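Local structure of histone acetyltransferase, ELP3 family (Methanocaldococcus infernus, 6IA8) at residues A[418-423]-A[467-472]. The protein catalyses formation of 5-carboxymethyluridine at the wobble position 34 of tRNAs from acetyl-CoA and S-adenosylmethionine. Residues are numbered along the deposited sequence; the frame is centred on the assembly and turned at random.
With SO4 (sulfate ion), chain D.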
ATOM      1  N   ILE A 418      10.098 -10.179 -15.123  1.00 32.10           N
ATOM      2  CA  ILE A 418       9.254 -10.765 -14.082  1.00 29.34           C
ATOM      3  C   ILE A 418       9.887 -10.484 -12.724  1.00 33.81           C
ATOM      4  O   ILE A 418      11.059 -10.804 -12.506  1.00 32.19           O
ATOM      5  CB  ILE A 418       9.062 -12.279 -14.276  1.00 30.33           C
ATOM      6  CG1 ILE A 418       8.520 -12.588 -15.667  1.00 27.86           C
ATOM      7  CG2 ILE A 418       8.125 -12.812 -13.163  1.00 37.27           C
ATOM      8  CD1 ILE A 418       8.273 -14.052 -15.953  1.00 29.35           C
ATOM      9  N   LEU A 419       9.115  -9.882 -11.822  1.00 29.39           N
ATOM     10  CA  LEU A 419       9.606  -9.397 -10.538  1.00 31.25           C
ATOM     11  C   LEU A 419       9.334 -10.460  -9.489  1.00 32.06           C
ATOM     12  O   LEU A 419       8.188 -10.903  -9.337  1.00 30.51           O
ATOM     13  CB  LEU A 419       8.910  -8.083 -10.172  1.00 30.82           C
ATOM     14  CG  LEU A 419       9.201  -7.496  -8.794  1.00 36.17           C
ATOM     15  CD1 LEU A 419      10.609  -7.033  -8.673  1.00 31.39           C
ATOM     16  CD2 LEU A 419       8.200  -6.353  -8.514  1.00 31.68           C
ATOM     17  N   ILE A 420      10.381 -10.844  -8.757  1.00 28.06           N
ATOM     18  CA  ILE A 420      10.322 -11.929  -7.790  1.00 26.16           C
ATOM     19  C   ILE A 420      10.263 -11.415  -6.358  1.00 30.58           C
ATOM     20  O   ILE A 420       9.633 -12.042  -5.498  1.00 30.50           O
ATOM     21  CB  ILE A 420      11.535 -12.868  -7.989  1.00 31.32           C
ATOM     22  CG1 ILE A 420      11.387 -13.598  -9.339  1.00 37.78           C
ATOM     23  CG2 ILE A 420      11.637 -13.828  -6.857  1.00 38.18           C
ATOM     24  CD1 ILE A 420      12.703 -14.139  -9.880  1.00 49.54           C
ATOM     25  N   ALA A 421      10.977 -10.330  -6.070  1.00 29.64           N
ATOM     26  CA  ALA A 421      11.101  -9.806  -4.716  1.00 27.75           C
ATOM     27  C   ALA A 421      11.665  -8.401  -4.805  1.00 29.73           C
ATOM     28  O   ALA A 421      12.374  -8.066  -5.756  1.00 27.99           O
ATOM     29  CB  ALA A 421      12.017 -10.674  -3.863  1.00 27.70           C
ATOM     30  N   PHE A 422      11.386  -7.590  -3.786  1.00 25.23           N
ATOM     31  CA  PHE A 422      11.906  -6.234  -3.787  1.00 25.63           C
ATOM     32  C   PHE A 422      12.068  -5.747  -2.355  1.00 27.40           C
ATOM     33  O   PHE A 422      11.445  -6.265  -1.417  1.00 28.55           O
ATOM     34  CB  PHE A 422      11.007  -5.294  -4.631  1.00 24.42           C
ATOM     35  CG  PHE A 422       9.669  -5.029  -4.050  1.00 27.55           C
ATOM     36  CD1 PHE A 422       8.589  -5.791  -4.432  1.00 32.58           C
ATOM     37  CD2 PHE A 422       9.469  -3.978  -3.165  1.00 30.11           C
ATOM     38  CE1 PHE A 422       7.321  -5.562  -3.924  1.00 29.99           C
ATOM     39  CE2 PHE A 422       8.189  -3.740  -2.632  1.00 28.90           C
ATOM     40  CZ  PHE A 422       7.127  -4.530  -3.002  1.00 31.82           C
ATOM     41  N   LEU A 423      12.919  -4.732  -2.208  1.00 29.25           N
ATOM     42  CA  LEU A 423      13.193  -4.113  -0.921  1.00 26.13           C
ATOM     43  C   LEU A 423      13.296  -2.610  -1.147  1.00 25.73           C
ATOM     44  O   LEU A 423      13.950  -2.161  -2.104  1.00 27.34           O
ATOM     45  CB  LEU A 423      14.489  -4.648  -0.309  1.00 26.79           C
ATOM     46  CG  LEU A 423      14.936  -4.110   1.033  1.00 30.39           C
ATOM     47  CD1 LEU A 423      15.786  -5.173   1.755  1.00 34.57           C
ATOM     48  CD2 LEU A 423      15.703  -2.811   0.929  1.00 31.05           C
ATOM     49  N   MET A 467      13.626 -19.389  -0.585  1.00 51.55           N
ATOM     50  CA  MET A 467      14.658 -19.623  -1.581  1.00 50.29           C
ATOM     51  C   MET A 467      15.867 -18.712  -1.407  1.00 55.90           C
ATOM     52  O   MET A 467      16.809 -18.806  -2.201  1.00 49.70           O
ATOM     53  CB  MET A 467      14.079 -19.433  -2.984  1.00 56.25           C
ATOM     54  CG  MET A 467      13.005 -20.440  -3.354  1.00 61.49           C
ATOM     55  SD  MET A 467      12.339 -20.131  -4.998  1.00 81.99           S
ATOM     56  CE  MET A 467      13.772 -20.491  -6.015  1.00109.18           C
ATOM     57  N   GLY A 468      15.848 -17.807  -0.422  1.00 50.29           N
ATOM     58  CA  GLY A 468      16.983 -16.955  -0.142  1.00 51.14           C
ATOM     59  C   GLY A 468      16.872 -15.541  -0.668  1.00 37.82           C
ATOM     60  O   GLY A 468      17.768 -14.722  -0.406  1.00 38.36           O
ATOM     61  N   TYR A 469      15.805 -15.216  -1.395  1.00 34.90           N
ATOM     62  CA  TYR A 469      15.740 -13.901  -2.025  1.00 37.21           C
ATOM     63  C   TYR A 469      15.630 -12.805  -0.978  1.00 36.62           C
ATOM     64  O   TYR A 469      16.298 -11.763  -1.088  1.00 33.71           O
ATOM     65  CB  TYR A 469      14.566 -13.839  -3.009  1.00 36.08           C
ATOM     66  CG  TYR A 469      14.813 -14.627  -4.265  1.00 39.11           C
ATOM     67  CD1 TYR A 469      15.852 -14.283  -5.132  1.00 42.40           C
ATOM     68  CD2 TYR A 469      14.009 -15.707  -4.593  1.00 43.46           C
ATOM     69  CE1 TYR A 469      16.093 -15.005  -6.283  1.00 48.58           C
ATOM     70  CE2 TYR A 469      14.239 -16.440  -5.762  1.00 56.08           C
ATOM     71  CZ  TYR A 469      15.277 -16.083  -6.596  1.00 51.73           C
ATOM     72  OH  TYR A 469      15.490 -16.806  -7.746  1.00 55.32           O
ATOM     73  N   GLY A 470      14.816 -13.041   0.059  1.00 36.60           N
ATOM     74  CA  GLY A 470      14.657 -12.052   1.114  1.00 37.76           C
ATOM     75  C   GLY A 470      15.964 -11.801   1.837  1.00 32.54           C
ATOM     76  O   GLY A 470      16.399 -10.658   2.012  1.00 36.35           O
ATOM     77  N   ARG A 471      16.643 -12.880   2.212  1.00 32.73           N
ATOM     78  CA  ARG A 471      17.913 -12.737   2.907  1.00 33.85           C
ATOM     79  C   ARG A 471      18.957 -12.059   2.035  1.00 38.34           C
ATOM     80  O   ARG A 471      19.768 -11.274   2.537  1.00 38.85           O
ATOM     81  CB  ARG A 471      18.414 -14.100   3.365  1.00 38.16           C
ATOM     82  CG  ARG A 471      17.740 -14.574   4.633  1.00 46.33           C
ATOM     83  CD  ARG A 471      17.965 -16.070   4.849  1.00 51.83           C
ATOM     84  NE  ARG A 471      17.188 -16.851   3.891  1.00 79.61           N
ATOM     85  CZ  ARG A 471      17.189 -18.178   3.828  1.00 78.01           C
ATOM     86  NH1 ARG A 471      17.934 -18.884   4.671  1.00 65.17           N
ATOM     87  NH2 ARG A 471      16.449 -18.797   2.919  1.00 79.97           N
ATOM     88  N   MET A 472      18.980 -12.373   0.735  1.00 34.85           N
ATOM     89  CA  MET A 472      19.948 -11.739  -0.157  1.00 35.85           C
ATOM     90  C   MET A 472      19.651 -10.247  -0.329  1.00 39.79           C
ATOM     91  O   MET A 472      20.571  -9.424  -0.381  1.00 31.34           O
ATOM     92  CB  MET A 472      19.953 -12.453  -1.512  1.00 33.31           C
ATOM     93  CG  MET A 472      20.624 -13.806  -1.502  1.00 43.41           C
ATOM     94  SD  MET A 472      20.883 -14.459  -3.172  1.00 54.71           S
ATOM     95  CE  MET A 472      19.248 -15.087  -3.558  1.00 63.97           C
TER
HETATM   96  S   SO4 D 603      14.050 -15.942   2.138  1.00 44.97           S
HETATM   97  O1  SO4 D 603      15.444 -15.459   2.094  1.00 41.04           O
HETATM   98  O2  SO4 D 603      14.108 -17.384   1.762  1.00 47.06           O
HETATM   99  O3  SO4 D 603      13.518 -15.751   3.480  1.00 42.73           O
HETATM  100  O4  SO4 D 603      13.249 -15.226   1.131  1.00 42.32           O
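The contact of Ile420 and Ala421 with Tyr469 is a small apolar, CH-pi packing of a strand against the first turn of a helix, within the acetyltransferase domain. Ile420 lays its CG2 methyl over one face of the Tyr469 ring, offset toward the CD2–CE2 rim; CG2 stands 4.0 Å from the ring centroid, 21° off the normal. CG1 stands beside the backbone N (chi1 -68°), which leaves CG2 anti to that N and over the ring. Alongside, Ala421 CB meets Tyr469 CB at 4.2 Å. Two consecutive residues can both point at the helix because they form a classic beta bulge opposite Phe411, whose ring also meets that of Tyr469.

This is the GNAT fold, at what is probably its acetyl-CoA site, with Tyr469, Gly470 and Arg471 probably part of it. The turn at the helix start, with Gly468 at the N-cap, is consistent with the pyrophosphate-binding loop of GNAT enzymes. A sulfate, probably from the crystallisation liquor, sits there as a plausible stand-in for a phosphate. Gly468 N reaches its O2 at 2.8 Å, and Gly470 N bonds to O4. Arg471 grips O1 twice, through its own backbone N and, nearly straight (176°) and in the guanidinium plane, through NE. Its NH2 reaches O2 at 3.0 Å. The chain bends at chi3, folding the guanidinium back to the anion, which is also hydrogen-bonded to Tyr501 OH.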